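PDB 3CWV: DNA gyrase, B subunit, truncated, which probably binds and hydrolyses ATP as the B subunit of DNA gyrase, a type II topoisomerase that breaks, passes and rejoins double-stranded DNA. Local coordinates for residues A[215-220]-A[299-304]. Numbering follows the deposited sequence.
Sequences VLTEAR and GLTAIV
T301 on strand 300-307 meets T217 of segment 215-220 through its whole side chain. CB of T301 lies 3.6 Å from CG2 of T217. The same methyl comes within 3.3 Å of T301 OG1, while T301 CG2 stays 4.2 Å from T217 CG2. The two side chains lie alongside each other, in opposite senses. T301 OG1 sits anti to its carbonyl carbon (chi1 -61°) and bonds a water at 2.6 Å. That water also bonds weakly to L216 O and lies over the centre of one face of the R220 guanidinium. T217 OG1 is hydrogen-bonded to Q222 NE2 and to the carbonyl oxygens of A213 and H214; with chi1 at 55° its CG2 meets T301. Two residues further along the strand, CD1 of L216 touches CD1 of I303 at 3.8 Å. I303 also packs on V209, W212 and A213, and L216 on L254. The contact lays helix 208-217 on one face of the five-stranded mixed sheet, in what is probably the S5-type transducer domain of GyrB. Direct contact is van der Waals: one leucine-isoleucine pair, and a methyl against a hydroxyl oxygen and its CB. The water adds a polar bridge, weak on the L216 side.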
loop_
_atom_site.group_PDB
_atom_site.type_symbol
_atom_site.label_atom_id
_atom_site.label_comp_id
_atom_site.label_asym_id
_atom_site.label_seq_id
_atom_site.Cartn_x
_atom_site.Cartn_y
_atom_site.Cartn_z
ATOM N N VAL A 215 -1.249 -4.111 17.115
ATOM C CA VAL A 215 -1.540 -5.454 16.630
ATOM C C VAL A 215 -0.290 -6.313 16.584
ATOM O O VAL A 215 -0.286 -7.430 17.122
ATOM C CB VAL A 215 -2.212 -5.431 15.230
ATOM C CG1 VAL A 215 -2.252 -6.826 14.615
ATOM C CG2 VAL A 215 -3.613 -4.868 15.325
ATOM N N LEU A 216 0.768 -5.796 15.945
ATOM C CA LEU A 216 2.009 -6.546 15.745
ATOM C C LEU A 216 2.717 -6.892 17.042
ATOM O O LEU A 216 3.547 -7.796 17.070
ATOM C CB LEU A 216 2.977 -5.766 14.849
ATOM C CG LEU A 216 2.583 -5.588 13.378
ATOM C CD1 LEU A 216 3.269 -4.352 12.820
ATOM C CD2 LEU A 216 2.950 -6.849 12.594
ATOM N N THR A 217 2.410 -6.155 18.104
ATOM C CA THR A 217 3.038 -6.383 19.407
ATOM C C THR A 217 2.095 -6.952 20.480
ATOM O O THR A 217 2.512 -7.161 21.627
ATOM C CB THR A 217 3.679 -5.081 19.957
ATOM O OG1 THR A 217 2.703 -4.033 20.012
ATOM C CG2 THR A 217 4.846 -4.637 19.101
ATOM N N GLU A 218 0.831 -7.190 20.127
ATOM C CA GLU A 218 -0.198 -7.521 21.137
ATOM C C GLU A 218 0.132 -8.736 22.039
ATOM O O GLU A 218 -0.395 -8.846 23.148
ATOM C CB GLU A 218 -1.586 -7.697 20.492
ATOM C CG GLU A 218 -1.717 -8.947 19.647
ATOM C CD GLU A 218 -3.141 -9.230 19.182
ATOM O OE1 GLU A 218 -4.041 -8.365 19.335
ATOM O OE2 GLU A 218 -3.352 -10.336 18.642
ATOM N N ALA A 219 1.003 -9.626 21.568
ATOM C CA ALA A 219 1.382 -10.831 22.318
ATOM C C ALA A 219 2.794 -10.716 22.900
ATOM O O ALA A 219 3.429 -11.727 23.232
ATOM C CB ALA A 219 1.287 -12.060 21.422
ATOM N N ARG A 220 3.278 -9.483 23.007
ATOM C CA ARG A 220 4.581 -9.183 23.572
ATOM C C ARG A 220 4.375 -8.290 24.804
ATOM O O ARG A 220 3.323 -7.669 24.953
ATOM C CB ARG A 220 5.438 -8.461 22.531
ATOM C CG ARG A 220 6.003 -9.342 21.425
ATOM C CD ARG A 220 6.169 -8.541 20.138
ATOM N NE ARG A 220 7.452 -8.773 19.475
ATOM C CZ ARG A 220 7.684 -9.722 18.566
ATOM N NH1 ARG A 220 8.893 -9.843 18.030
ATOM N NH2 ARG A 220 6.719 -10.555 18.189
ATOM N N GLY A 299 13.832 -4.348 21.283
ATOM C CA GLY A 299 12.421 -4.424 21.655
ATOM C C GLY A 299 11.490 -3.453 20.939
ATOM O O GLY A 299 10.295 -3.416 21.232
ATOM N N LEU A 300 12.028 -2.680 19.999
ATOM C CA LEU A 300 11.225 -1.725 19.216
ATOM C C LEU A 300 10.552 -2.346 17.988
ATOM O O LEU A 300 11.208 -2.990 17.163
ATOM C CB LEU A 300 12.074 -0.534 18.749
ATOM C CG LEU A 300 11.371 0.557 17.922
ATOM C CD1 LEU A 300 10.143 1.107 18.647
ATOM C CD2 LEU A 300 12.313 1.680 17.552
ATOM N N THR A 301 9.243 -2.142 17.879
ATOM C CA THR A 301 8.529 -2.330 16.627
ATOM C C THR A 301 8.220 -0.911 16.128
ATOM O O THR A 301 7.502 -0.152 16.784
ATOM C CB THR A 301 7.236 -3.165 16.803
ATOM O OG1 THR A 301 7.561 -4.468 17.307
ATOM C CG2 THR A 301 6.471 -3.326 15.465
ATOM N N ALA A 302 8.800 -0.549 14.981
ATOM C CA ALA A 302 8.628 0.790 14.412
ATOM C C ALA A 302 8.160 0.687 12.953
ATOM O O ALA A 302 8.589 -0.201 12.198
ATOM C CB ALA A 302 9.942 1.588 14.507
ATOM N N ILE A 303 7.248 1.576 12.578
ATOM C CA ILE A 303 6.733 1.621 11.220
ATOM C C ILE A 303 6.811 3.071 10.744
ATOM O O ILE A 303 6.382 3.987 11.461
ATOM C CB ILE A 303 5.259 1.145 11.153
ATOM C CG1 ILE A 303 5.091 -0.245 11.795
ATOM C CG2 ILE A 303 4.763 1.134 9.688
ATOM C CD1 ILE A 303 3.659 -0.630 12.054
ATOM N N VAL A 304 7.371 3.271 9.548
ATOM C CA VAL A 304 7.521 4.600 8.959
ATOM C C VAL A 304 7.014 4.579 7.501
ATOM O O VAL A 304 7.563 3.872 6.678
ATOM C CB VAL A 304 9.012 5.049 8.958
ATOM C CG1 VAL A 304 9.138 6.419 8.281
ATOM C CG2 VAL A 304 9.620 5.058 10.401
HETATM O O HOH W 1 6.750 -6.712 16.256
#